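Local coordinates for protein phosphonate monoester hydrolase (Ruegeria pomeroyi, PDB 4UPK) that belongs to the sulfatase family of the alkaline phosphatase clan, hydrolases whose alpha/beta fold is built round a central mixed beta sheet, at residues 256-261 against 306-311; 244-249 against 314-319; 111-116 against 152-157; 124-129 against 158-163. All blocks are in the same frame, centred on the assembly; numbering follows the deposited sequence.

Interaction 1. Residues 256-261 against 306-311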
loop_
_atom_site.group_PDB
_atom_site.type_symbol
_atom_site.label_atom_id
_atom_site.label_comp_id
_atom_site.label_asym_id
_atom_site.label_seq_id
_atom_site.Cartn_x
_atom_site.Cartn_y
_atom_site.Cartn_z
ATOM N N TYR A 256 -9.711 32.087 -43.054
ATOM C CA TYR A 256 -8.528 32.948 -43.125
ATOM C C TYR A 256 -7.754 32.639 -44.406
ATOM O O TYR A 256 -7.486 31.480 -44.722
ATOM C CB TYR A 256 -7.636 32.819 -41.858
ATOM C CG TYR A 256 -8.384 33.090 -40.564
ATOM C CD1 TYR A 256 -9.090 34.281 -40.376
ATOM C CD2 TYR A 256 -8.430 32.140 -39.550
ATOM C CE1 TYR A 256 -9.794 34.527 -39.199
ATOM C CE2 TYR A 256 -9.128 32.377 -38.371
ATOM C CZ TYR A 256 -9.819 33.566 -38.202
ATOM O OH TYR A 256 -10.518 33.796 -37.039
ATOM N N ASP A 257 -7.454 33.684 -45.168
ATOM C CA ASP A 257 -6.726 33.582 -46.423
ATOM C C ASP A 257 -5.233 33.439 -46.109
ATOM O O ASP A 257 -4.678 34.350 -45.499
ATOM C CB ASP A 257 -7.002 34.826 -47.293
ATOM C CG ASP A 257 -6.400 34.849 -48.688
ATOM O OD1 ASP A 257 -5.654 33.906 -49.038
ATOM O OD2 ASP A 257 -6.657 35.815 -49.416
ATOM N N PRO A 258 -4.571 32.319 -46.532
ATOM C CA PRO A 258 -3.123 32.156 -46.266
ATOM C C PRO A 258 -2.243 33.249 -46.899
ATOM O O PRO A 258 -1.163 33.545 -46.377
ATOM C CB PRO A 258 -2.816 30.793 -46.879
ATOM C CG PRO A 258 -4.134 30.067 -46.904
ATOM C CD PRO A 258 -5.106 31.148 -47.257
ATOM N N ALA A 259 -2.731 33.866 -47.992
ATOM C CA ALA A 259 -2.058 34.942 -48.729
ATOM C C ALA A 259 -2.070 36.284 -47.997
ATOM O O ALA A 259 -1.282 37.166 -48.356
ATOM C CB ALA A 259 -2.677 35.093 -50.110
ATOM N N LYS A 260 -2.934 36.437 -46.963
ATOM C CA LYS A 260 -3.048 37.696 -46.207
ATOM C C LYS A 260 -2.502 37.590 -44.783
ATOM O O LYS A 260 -2.527 38.555 -44.010
ATOM C CB LYS A 260 -4.497 38.219 -46.248
ATOM C CG LYS A 260 -4.932 38.679 -47.644
ATOM C CD LYS A 260 -6.445 38.772 -47.780
ATOM C CE LYS A 260 -6.865 39.140 -49.184
ATOM N NZ LYS A 260 -8.338 39.112 -49.343
ATOM N N LEU A 261 -1.955 36.425 -44.451
ATOM C CA LEU A 261 -1.382 36.199 -43.145
ATOM C C LEU A 261 0.088 36.626 -43.123
ATOM O O LEU A 261 0.763 36.549 -44.161
ATOM C CB LEU A 261 -1.483 34.710 -42.799
ATOM C CG LEU A 261 -2.868 34.143 -42.442
ATOM C CD1 LEU A 261 -2.733 32.715 -42.052
ATOM C CD2 LEU A 261 -3.509 34.896 -41.278
ATOM N N ILE A 306 3.137 26.392 -45.766
ATOM C CA ILE A 306 3.315 26.939 -44.417
ATOM C C ILE A 306 2.166 27.861 -44.014
ATOM O O ILE A 306 1.593 27.674 -42.937
ATOM C CB ILE A 306 4.738 27.570 -44.256
ATOM C CG1 ILE A 306 5.831 26.469 -44.260
ATOM C CG2 ILE A 306 4.858 28.441 -43.001
ATOM C CD1 ILE A 306 7.208 26.943 -44.802
ATOM N N GLN A 307 1.780 28.796 -44.904
ATOM C CA GLN A 307 0.693 29.753 -44.664
ATOM C C GLN A 307 -0.701 29.104 -44.588
ATOM O O GLN A 307 -1.566 29.578 -43.846
ATOM C CB GLN A 307 0.750 30.924 -45.661
ATOM C CG GLN A 307 2.020 31.781 -45.555
ATOM C CD GLN A 307 2.176 32.509 -44.249
ATOM O OE1 GLN A 307 2.701 31.981 -43.274
ATOM N NE2 GLN A 307 1.765 33.760 -44.208
ATOM N N THR A 308 -0.893 28.001 -45.329
ATOM C CA THR A 308 -2.142 27.239 -45.361
ATOM C C THR A 308 -2.372 26.550 -44.025
ATOM O O THR A 308 -3.453 26.686 -43.453
ATOM C CB THR A 308 -2.194 26.323 -46.600
ATOM O OG1 THR A 308 -2.042 27.135 -47.769
ATOM C CG2 THR A 308 -3.485 25.560 -46.699
ATOM N N LEU A 309 -1.332 25.870 -43.506
ATOM C CA LEU A 309 -1.324 25.202 -42.216
ATOM C C LEU A 309 -1.603 26.218 -41.115
ATOM O O LEU A 309 -2.383 25.936 -40.208
ATOM C CB LEU A 309 0.054 24.552 -41.990
ATOM C CG LEU A 309 0.160 23.066 -42.309
ATOM C CD1 LEU A 309 0.153 22.809 -43.805
ATOM C CD2 LEU A 309 1.384 22.471 -41.671
ATOM N N ARG A 310 -0.975 27.410 -41.210
ATOM C CA ARG A 310 -1.119 28.543 -40.300
ATOM C C ARG A 310 -2.566 29.065 -40.295
ATOM O O ARG A 310 -3.118 29.272 -39.213
ATOM C CB ARG A 310 -0.093 29.636 -40.650
ATOM C CG ARG A 310 1.291 29.314 -40.114
ATOM C CD ARG A 310 2.429 30.144 -40.691
ATOM N NE ARG A 310 2.374 31.573 -40.344
ATOM C CZ ARG A 310 2.871 32.108 -39.230
ATOM N NH1 ARG A 310 3.472 31.341 -38.328
ATOM N NH2 ARG A 310 2.774 33.419 -39.013
ATOM N N ALA A 311 -3.207 29.183 -41.491
ATOM C CA ALA A 311 -4.609 29.594 -41.638
ATOM C C ALA A 311 -5.583 28.532 -41.058
ATOM O O ALA A 311 -6.588 28.911 -40.451
ATOM C CB ALA A 311 -4.937 29.865 -43.104
HETATM O O HOH W 1 -8.825 29.073 -42.016
HETATM O O HOH W 2 1.089 34.762 -46.986
#

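Interaction 2. Residues 244-249 against 314-319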
loop_
_atom_site.group_PDB
_atom_site.type_symbol
_atom_site.label_atom_id
_atom_site.label_comp_id
_atom_site.label_asym_id
_atom_site.label_seq_id
_atom_site.Cartn_x
_atom_site.Cartn_y
_atom_site.Cartn_z
ATOM N N PRO A 244 -2.262 19.258 -34.665
ATOM C CA PRO A 244 -2.240 18.349 -35.823
ATOM C C PRO A 244 -3.006 17.038 -35.546
ATOM O O PRO A 244 -3.143 16.669 -34.380
ATOM C CB PRO A 244 -0.733 18.104 -36.045
ATOM C CG PRO A 244 -0.078 18.426 -34.755
ATOM C CD PRO A 244 -0.890 19.518 -34.162
ATOM N N PRO A 245 -3.508 16.289 -36.563
ATOM C CA PRO A 245 -3.467 16.555 -38.017
ATOM C C PRO A 245 -4.381 17.722 -38.320
ATOM O O PRO A 245 -5.571 17.675 -38.004
ATOM C CB PRO A 245 -3.952 15.232 -38.646
ATOM C CG PRO A 245 -3.959 14.215 -37.522
ATOM C CD PRO A 245 -4.218 15.029 -36.290
ATOM N N LEU A 246 -3.787 18.804 -38.840
ATOM C CA LEU A 246 -4.469 20.048 -39.165
ATOM C C LEU A 246 -5.532 19.901 -40.247
ATOM O O LEU A 246 -5.229 19.686 -41.420
ATOM C CB LEU A 246 -3.481 21.187 -39.495
ATOM C CG LEU A 246 -2.569 21.674 -38.355
ATOM C CD1 LEU A 246 -1.582 22.706 -38.874
ATOM C CD2 LEU A 246 -3.392 22.269 -37.197
ATOM N N VAL A 247 -6.791 19.980 -39.811
ATOM C CA VAL A 247 -7.991 19.925 -40.624
ATOM C C VAL A 247 -9.073 20.668 -39.858
ATOM O O VAL A 247 -9.173 20.503 -38.645
ATOM C CB VAL A 247 -8.391 18.477 -41.087
ATOM C CG1 VAL A 247 -8.832 17.567 -39.927
ATOM C CG2 VAL A 247 -9.425 18.517 -42.205
ATOM N N ALA A 248 -9.854 21.512 -40.556
ATOM C CA ALA A 248 -10.934 22.279 -39.941
ATOM C C ALA A 248 -12.240 22.056 -40.682
ATOM O O ALA A 248 -12.225 21.979 -41.916
ATOM C CB ALA A 248 -10.583 23.765 -39.891
ATOM N N PRO A 249 -13.388 21.894 -39.963
ATOM C CA PRO A 249 -14.660 21.727 -40.681
ATOM C C PRO A 249 -15.125 23.052 -41.319
ATOM O O PRO A 249 -14.716 24.128 -40.860
ATOM C CB PRO A 249 -15.599 21.238 -39.582
ATOM C CG PRO A 249 -15.103 21.910 -38.354
ATOM C CD PRO A 249 -13.604 21.952 -38.498
ATOM N N LEU A 314 -5.356 28.679 -37.131
ATOM C CA LEU A 314 -6.102 29.836 -36.652
ATOM C C LEU A 314 -7.619 29.625 -36.745
ATOM O O LEU A 314 -8.340 30.066 -35.858
ATOM C CB LEU A 314 -5.677 31.133 -37.378
ATOM C CG LEU A 314 -4.225 31.602 -37.222
ATOM C CD1 LEU A 314 -3.937 32.757 -38.162
ATOM C CD2 LEU A 314 -3.913 32.000 -35.772
ATOM N N GLY A 315 -8.073 28.907 -37.772
ATOM C CA GLY A 315 -9.488 28.571 -37.968
ATOM C C GLY A 315 -10.028 27.631 -36.900
ATOM O O GLY A 315 -11.138 27.826 -36.419
ATOM N N LEU A 316 -9.200 26.654 -36.451
ATOM C CA LEU A 316 -9.495 25.702 -35.362
ATOM C C LEU A 316 -9.553 26.407 -34.004
ATOM O O LEU A 316 -10.391 26.035 -33.173
ATOM C CB LEU A 316 -8.483 24.543 -35.327
ATOM C CG LEU A 316 -8.587 23.509 -36.448
ATOM C CD1 LEU A 316 -7.316 22.622 -36.487
ATOM C CD2 LEU A 316 -9.840 22.669 -36.309
ATOM N N ALA A 317 -8.680 27.413 -33.775
ATOM C CA ALA A 317 -8.662 28.257 -32.566
ATOM C C ALA A 317 -9.978 29.082 -32.508
ATOM O O ALA A 317 -10.605 29.129 -31.459
ATOM C CB ALA A 317 -7.457 29.176 -32.571
ATOM N N THR A 318 -10.426 29.655 -33.639
ATOM C CA THR A 318 -11.706 30.380 -33.715
ATOM C C THR A 318 -12.899 29.414 -33.373
ATOM O O THR A 318 -13.772 29.795 -32.607
ATOM C CB THR A 318 -11.799 31.177 -35.046
ATOM O OG1 THR A 318 -10.850 32.243 -34.980
ATOM C CG2 THR A 318 -13.205 31.778 -35.314
ATOM N N GLU A 319 -12.890 28.164 -33.885
ATOM C CA GLU A 319 -13.927 27.192 -33.568
ATOM C C GLU A 319 -13.905 26.806 -32.071
ATOM O O GLU A 319 -14.960 26.668 -31.470
ATOM C CB GLU A 319 -13.853 25.968 -34.484
ATOM C CG GLU A 319 -15.052 25.020 -34.307
ATOM C CD GLU A 319 -14.835 23.626 -34.863
ATOM O OE1 GLU A 319 -13.662 23.247 -35.075
ATOM O OE2 GLU A 319 -15.836 22.917 -35.113
#

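Interaction 3. Residues 111-116 against 152-157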
loop_
_atom_site.group_PDB
_atom_site.type_symbol
_atom_site.label_atom_id
_atom_site.label_comp_id
_atom_site.label_asym_id
_atom_site.label_seq_id
_atom_site.Cartn_x
_atom_site.Cartn_y
_atom_site.Cartn_z
ATOM N N THR A 111 2.214 10.710 -6.120
ATOM C CA THR A 111 2.431 12.130 -6.411
ATOM C C THR A 111 1.131 12.910 -6.196
ATOM O O THR A 111 0.150 12.640 -6.888
ATOM C CB THR A 111 3.010 12.352 -7.832
ATOM O OG1 THR A 111 4.205 11.590 -7.963
ATOM C CG2 THR A 111 3.331 13.808 -8.115
ATOM N N PRO A 112 1.101 13.879 -5.259
ATOM C CA PRO A 112 -0.117 14.665 -5.069
ATOM C C PRO A 112 -0.454 15.472 -6.325
ATOM O O PRO A 112 0.434 15.996 -6.989
ATOM C CB PRO A 112 0.231 15.572 -3.879
ATOM C CG PRO A 112 1.392 14.940 -3.230
ATOM C CD PRO A 112 2.163 14.329 -4.344
ATOM N N ASN A 113 -1.728 15.495 -6.701
ATOM C CA ASN A 113 -2.163 16.222 -7.888
ATOM C C ASN A 113 -3.409 17.035 -7.565
ATOM O O ASN A 113 -3.936 16.911 -6.454
ATOM C CB ASN A 113 -2.341 15.291 -9.105
ATOM C CG ASN A 113 -3.382 14.197 -8.961
ATOM O OD1 ASN A 113 -4.573 14.444 -8.769
ATOM N ND2 ASN A 113 -2.975 12.959 -9.166
ATOM N N ILE A 114 -3.867 17.888 -8.510
ATOM C CA ILE A 114 -5.059 18.725 -8.323
ATOM C C ILE A 114 -6.319 17.897 -7.979
ATOM O O ILE A 114 -7.074 18.314 -7.117
ATOM C CB ILE A 114 -5.265 19.763 -9.483
ATOM C CG1 ILE A 114 -6.326 20.854 -9.145
ATOM C CG2 ILE A 114 -5.554 19.099 -10.838
ATOM C CD1 ILE A 114 -5.921 21.849 -8.050
ATOM N N ALA A 115 -6.509 16.721 -8.601
ATOM C CA ALA A 115 -7.675 15.862 -8.371
ATOM C C ALA A 115 -7.667 15.213 -6.974
ATOM O O ALA A 115 -8.670 15.290 -6.260
ATOM C CB ALA A 115 -7.790 14.810 -9.464
ATOM N N THR A 116 -6.524 14.619 -6.566
ATOM C CA THR A 116 -6.371 13.991 -5.246
ATOM C C THR A 116 -6.578 15.007 -4.120
ATOM O O THR A 116 -7.241 14.702 -3.127
ATOM C CB THR A 116 -5.021 13.275 -5.115
ATOM O OG1 THR A 116 -3.960 14.203 -5.347
ATOM C CG2 THR A 116 -4.901 12.065 -6.041
ATOM N N PHE A 152 -3.743 7.910 -20.736
ATOM C CA PHE A 152 -4.590 7.438 -19.642
ATOM C C PHE A 152 -4.934 8.516 -18.574
ATOM O O PHE A 152 -4.040 9.295 -18.217
ATOM C CB PHE A 152 -3.985 6.173 -19.003
ATOM C CG PHE A 152 -5.032 5.289 -18.369
ATOM C CD1 PHE A 152 -5.835 4.466 -19.152
ATOM C CD2 PHE A 152 -5.266 5.334 -16.997
ATOM C CE1 PHE A 152 -6.842 3.688 -18.573
ATOM C CE2 PHE A 152 -6.285 4.576 -16.420
ATOM C CZ PHE A 152 -7.060 3.744 -17.207
ATOM N N PRO A 153 -6.214 8.585 -18.072
ATOM C CA PRO A 153 -6.551 9.591 -17.044
ATOM C C PRO A 153 -5.845 9.408 -15.696
ATOM O O PRO A 153 -5.713 8.296 -15.175
ATOM C CB PRO A 153 -8.072 9.488 -16.916
ATOM C CG PRO A 153 -8.387 8.100 -17.342
ATOM C CD PRO A 153 -7.401 7.769 -18.420
ATOM N N MET A 154 -5.420 10.541 -15.137
ATOM C CA MET A 154 -4.724 10.688 -13.872
ATOM C C MET A 154 -5.617 10.263 -12.698
ATOM O O MET A 154 -6.817 10.547 -12.687
ATOM C CB MET A 154 -4.299 12.158 -13.715
ATOM C CG MET A 154 -3.435 12.440 -12.523
ATOM S SD MET A 154 -2.964 14.184 -12.486
ATOM C CE MET A 154 -1.318 14.093 -13.094
ATOM N N ARG A 155 -4.995 9.584 -11.712
ATOM C CA ARG A 155 -5.552 9.127 -10.448
ATOM C C ARG A 155 -6.279 10.293 -9.754
ATOM O O ARG A 155 -5.694 11.371 -9.577
ATOM C CB ARG A 155 -4.396 8.626 -9.553
ATOM C CG ARG A 155 -4.813 8.147 -8.174
ATOM C CD ARG A 155 -3.651 8.042 -7.210
ATOM N NE ARG A 155 -4.131 7.593 -5.902
ATOM C CZ ARG A 155 -3.352 7.240 -4.884
ATOM N NH1 ARG A 155 -2.029 7.281 -5.005
ATOM N NH2 ARG A 155 -3.889 6.833 -3.740
ATOM N N GLY A 156 -7.540 10.059 -9.388
ATOM C CA GLY A 156 -8.366 11.058 -8.730
ATOM C C GLY A 156 -9.415 11.647 -9.646
ATOM O O GLY A 156 -10.485 12.034 -9.178
ATOM N N PHE A 157 -9.127 11.723 -10.962
ATOM C CA PHE A 157 -10.071 12.259 -11.941
ATOM C C PHE A 157 -11.162 11.272 -12.254
ATOM O O PHE A 157 -10.899 10.082 -12.454
ATOM C CB PHE A 157 -9.373 12.720 -13.237
ATOM C CG PHE A 157 -8.788 14.113 -13.191
ATOM C CD1 PHE A 157 -9.602 15.234 -13.320
ATOM C CD2 PHE A 157 -7.424 14.306 -13.018
ATOM C CE1 PHE A 157 -9.065 16.530 -13.260
ATOM C CE2 PHE A 157 -6.884 15.600 -12.963
ATOM C CZ PHE A 157 -7.710 16.705 -13.091
#

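Interaction 4. Residues 124-129 against 158-163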
loop_
_atom_site.group_PDB
_atom_site.type_symbol
_atom_site.label_atom_id
_atom_site.label_comp_id
_atom_site.label_asym_id
_atom_site.label_seq_id
_atom_site.Cartn_x
_atom_site.Cartn_y
_atom_site.Cartn_z
ATOM N N LEU A 124 -15.645 16.053 -6.553
ATOM C CA LEU A 124 -15.480 14.936 -7.471
ATOM C C LEU A 124 -14.930 15.589 -8.744
ATOM O O LEU A 124 -15.660 16.334 -9.401
ATOM C CB LEU A 124 -16.792 14.172 -7.745
ATOM C CG LEU A 124 -16.675 12.968 -8.713
ATOM C CD1 LEU A 124 -15.985 11.789 -8.060
ATOM C CD2 LEU A 124 -18.016 12.529 -9.202
ATOM N N PRO A 125 -13.623 15.399 -9.061
ATOM C CA PRO A 125 -13.055 16.045 -10.255
ATOM C C PRO A 125 -13.604 15.431 -11.543
ATOM O O PRO A 125 -13.317 14.279 -11.865
ATOM C CB PRO A 125 -11.534 15.859 -10.078
ATOM C CG PRO A 125 -11.349 15.325 -8.691
ATOM C CD PRO A 125 -12.604 14.594 -8.371
ATOM N N LEU A 126 -14.436 16.186 -12.259
ATOM C CA LEU A 126 -15.062 15.698 -13.494
ATOM C C LEU A 126 -14.168 15.964 -14.685
ATOM O O LEU A 126 -13.758 17.111 -14.901
ATOM C CB LEU A 126 -16.443 16.329 -13.691
ATOM C CG LEU A 126 -17.413 16.227 -12.497
ATOM C CD1 LEU A 126 -18.562 17.187 -12.648
ATOM C CD2 LEU A 126 -17.895 14.807 -12.284
ATOM N N LEU A 127 -13.843 14.903 -15.449
ATOM C CA LEU A 127 -12.997 15.021 -16.628
ATOM C C LEU A 127 -13.723 14.918 -17.947
ATOM O O LEU A 127 -14.359 13.908 -18.250
ATOM C CB LEU A 127 -11.787 14.055 -16.576
ATOM C CG LEU A 127 -10.816 14.055 -17.764
ATOM C CD1 LEU A 127 -9.976 15.356 -17.804
ATOM C CD2 LEU A 127 -9.896 12.845 -17.694
ATOM N N PHE A 128 -13.572 15.972 -18.763
ATOM C CA PHE A 128 -14.111 16.044 -20.120
ATOM C C PHE A 128 -12.915 16.189 -21.037
ATOM O O PHE A 128 -12.408 17.302 -21.223
ATOM C CB PHE A 128 -15.071 17.224 -20.260
ATOM C CG PHE A 128 -16.327 17.057 -19.461
ATOM C CD1 PHE A 128 -17.440 16.429 -20.011
ATOM C CD2 PHE A 128 -16.413 17.545 -18.161
ATOM C CE1 PHE A 128 -18.611 16.276 -19.270
ATOM C CE2 PHE A 128 -17.582 17.395 -17.418
ATOM C CZ PHE A 128 -18.678 16.763 -17.982
ATOM N N GLY A 129 -12.408 15.044 -21.493
ATOM C CA GLY A 129 -11.232 14.999 -22.337
ATOM C C GLY A 129 -10.158 14.007 -21.958
ATOM O O GLY A 129 -10.387 12.802 -22.019
ATOM N N HIS A 158 -12.400 11.769 -12.278
ATOM C CA HIS A 158 -13.552 10.966 -12.600
ATOM C C HIS A 158 -13.920 11.343 -14.030
ATOM O O HIS A 158 -14.334 12.471 -14.313
ATOM C CB HIS A 158 -14.704 11.172 -11.614
ATOM C CG HIS A 158 -15.753 10.109 -11.723
ATOM N ND1 HIS A 158 -15.748 9.004 -10.885
ATOM C CD2 HIS A 158 -16.799 10.007 -12.577
ATOM C CE1 HIS A 158 -16.795 8.275 -11.241
ATOM N NE2 HIS A 158 -17.466 8.844 -12.250
ATOM N N GLU A 159 -13.668 10.408 -14.948
ATOM C CA GLU A 159 -13.903 10.620 -16.361
ATOM C C GLU A 159 -15.386 10.540 -16.716
ATOM O O GLU A 159 -16.014 9.513 -16.489
ATOM C CB GLU A 159 -13.072 9.629 -17.175
ATOM C CG GLU A 159 -12.948 9.989 -18.634
ATOM C CD GLU A 159 -12.245 8.901 -19.406
ATOM O OE1 GLU A 159 -12.842 7.815 -19.565
ATOM O OE2 GLU A 159 -11.100 9.131 -19.860
ATOM N N VAL A 160 -15.931 11.646 -17.251
ATOM C CA VAL A 160 -17.308 11.769 -17.720
ATOM C C VAL A 160 -17.341 11.442 -19.237
ATOM O O VAL A 160 -18.162 10.634 -19.670
ATOM C CB VAL A 160 -17.934 13.150 -17.386
ATOM C CG1 VAL A 160 -19.441 13.127 -17.627
ATOM C CG2 VAL A 160 -17.637 13.556 -15.942
ATOM N N THR A 161 -16.419 12.049 -20.020
ATOM C CA THR A 161 -16.257 11.837 -21.450
ATOM C C THR A 161 -14.785 11.629 -21.744
ATOM O O THR A 161 -13.967 12.504 -21.435
ATOM C CB THR A 161 -16.817 13.011 -22.260
ATOM O OG1 THR A 161 -18.179 13.217 -21.909
ATOM C CG2 THR A 161 -16.695 12.792 -23.808
ATOM N N GLU A 162 -14.463 10.478 -22.374
ATOM C CA GLU A 162 -13.123 10.129 -22.824
ATOM C C GLU A 162 -12.915 10.812 -24.177
ATOM O O GLU A 162 -13.696 10.610 -25.109
ATOM C CB GLU A 162 -12.969 8.594 -22.956
ATOM C CG GLU A 162 -11.630 8.130 -23.532
ATOM C CD GLU A 162 -11.565 7.998 -25.044
ATOM O OE1 GLU A 162 -12.407 7.266 -25.612
ATOM O OE2 GLU A 162 -10.680 8.635 -25.664
ATOM N N MET A 163 -11.846 11.589 -24.290
ATOM C CA MET A 163 -11.527 12.292 -25.523
ATOM C C MET A 163 -10.024 12.536 -25.630
ATOM O O MET A 163 -9.545 13.671 -25.551
ATOM C CB MET A 163 -12.369 13.569 -25.696
ATOM C CG MET A 163 -12.210 14.244 -27.062
ATOM S SD MET A 163 -13.653 14.170 -28.168
ATOM C CE MET A 163 -14.806 14.490 -27.150
HETATM O O HOH W 3 -9.451 10.700 -20.960
#

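Interaction 1. Residues 256-261 against 306-311
Pro-258, Leu-261 and Ala-311 form the apolar middle of a loop-on-helix contact, in which an Asx turn of the long loop after strand 234-239 is laid against helix 303-333. The turn is made by Asp-257, whose OD1 accepts from Ala-259 N at 3.1 Å, the donor coming from above the carboxylate plane. Curled this way, the loop brings three residues round one small methyl group: Ala-311 CB meets Pro-258 CG at 3.9 Å, Leu-261 CD1 at 3.8 Å and, more loosely, Tyr-256 CB. The pyrrolidine ring of Pro-258 also leans across Thr-308, whose OG1 is hydrogen-bonded to Glu-304 O within the helix. Tyr-256 turns its ring edge to Ala-311 O, and its hydroxyl reaches on to Thr-318 and Glu-58 N. At the other end of the contact Gln-307 CB packs 3.3 Å from Pro-258 O, and a bend at the second torsion (chi2 -64°) carries the glutamine amide to the loop, where NE2 is hydrogen-bonded to Pro-262 O. A water completes the join, donating to Pro-258 O at 2.6 Å and accepting from Gln-307 NE2 at 3.0 Å.

Interaction 2. Residues 244-249 against 314-319
Glu-319 OE2 is hydrogen-bonded to Ser-212 OG and rests at the same time against the ring of Pro-249, whose CG is 3.5 Å away. The carboxylate and the proline approach from opposite directions, and the second oxygen, OE1, lies 3.7 Å from Pro-249 CD. Glu-319 gets there by an extended chain: CG stands anti to the backbone N (chi1 -172°) and the rest continues outward from helix 303-333. The larger share of the contact falls to Leu-316, one helical turn back. Its CD2 packs against Ala-248, 3.8 Å from Ala-248 CB, while CD1 reaches the other way to Leu-246 CD2 at 4.0 Å. Between these two branches sits a backbone carbonyl: Val-247 O is 3.3 Å from Leu-316 CD2 and 3.5 Å from Leu-316 CD1, so that the fork of the leucine straddles it. Leu-246 is backbone-bonded with Phe-292 and Ala-248 with Ala-205, bonds made away from this helix segment. No hydrogen bond joins the two segments themselves, and the loop is therefore matched to the helix by shape, with methyl groups against a methyl and a carbonyl. Because every touching residue is buried, the proline carbons beside the Glu-319 carboxylate would probably raise the cost of a charge there, which the bond to Ser-212 OG would partly offset.

Interaction 3. Residues 111-116 against 152-157
Met-154 is the first residue of its loop to meet the start of helix 114-120, and it does so against the side chain of Asn-113. Leaving with CG anti to the backbone N (chi1 -174°), it places CG 3.4 Å from Asn-113 ND2 and brings SD to 3.5 Å from Asn-113 CG. Arg-155 contributes its carbonyl: Asn-113 ND2 donates to Arg-155 O at 3.2 Å, with the bond lying in the carbonyl plane and close to the plane of the amide, while Thr-116 CG2 packs beside the same oxygen. The extended arginine chain passes Thr-116 CG2 and ends with NH1 on His-109 O. Gly-156 follows with a positive phi (106°), as the third position of a type II turn requires, and this turn, closed by Phe-157 N to Met-154 O, lets the backbone come close to Ala-115. Gly-156 O continues to Arg-119 NE. Phe-157 ends the walk with its ring against Ala-115: Ala-115 CB sits over one face, 3.8 Å from the centroid, a CH-pi contact, and Ile-114 CG2 reaches CZ at 3.9 Å. The asparagine amide thus works in two directions, since Asn-113 OD1 accepts from Thr-116 N at 2.9 Å. With Asn-113 N donating to Thr-116 OG1 at 2.9 Å in return, the arrangement is a capping box at a helix N-terminus, its N-cap side chain tied to a neighbouring type II turn.

Interaction 4. Residues 124-129 against 158-163
His-158 and Leu-124 meet at the beginning of a parallel strand pair, 125-127 beside 158-162, at the edge of the central mixed sheet, and the histidine can be followed outward. Its CB lies 3.4 Å from Pro-125 O and 3.8 Å from Leu-124 CD1. At CG the ring begins, with Leu-124 CD2 over one face towards the rim; ND1 is 4.0 Å from Leu-124 CD1. The tip, NE2, leaves the subunit and is hydrogen-bonded to Glu-159 OE1 of the second subunit, so that the strand takes part in the assembly. The backbone opens with His-158 N to Pro-125 O at 2.7 Å and Leu-127 N to His-158 O, and resumes beyond the bulge with Gly-129 N to Thr-161 O. Val-160 touches both Leu-126 and Phe-128: CG2 meets Leu-126 CB at 3.8 Å, and CB stands over one face of the Phe-128 ring, a CH-pi contact. The ring's other neighbours include Phe-221, met edge-to-face. Val-160 is also the extra residue of a beta bulge, which shifts the register by one, and there Leu-127 O accepts twice, from Val-160 N at 2.9 Å and from Thr-161 N at 3.3 Å.

Overall arrangement
The four contacts fall into two touching pairs within one sulfatase-family region. Interactions 1 and 2 lie along helix 303-333, their centres 12 Å apart, and the same loop covers both; interaction 1 is nested inside the chain loop closed by interaction 2, and Leu-309 O packs on Leu-246 CD1 at 3.6 Å. Interactions 3 and 4 have centres 11 Å apart and segments that alternate in sequence: helix 114-120 leads into strand 125-127, the turn at 154-157 leads into strand 158-162, and Gly-156 O touches Pro-125 CD at 3.4 Å. Between the pairs, interactions 2 and 4 come nearest, about 11 Å between closest atoms, while interactions 1 and 3 lie on opposite sides of the chain's centre.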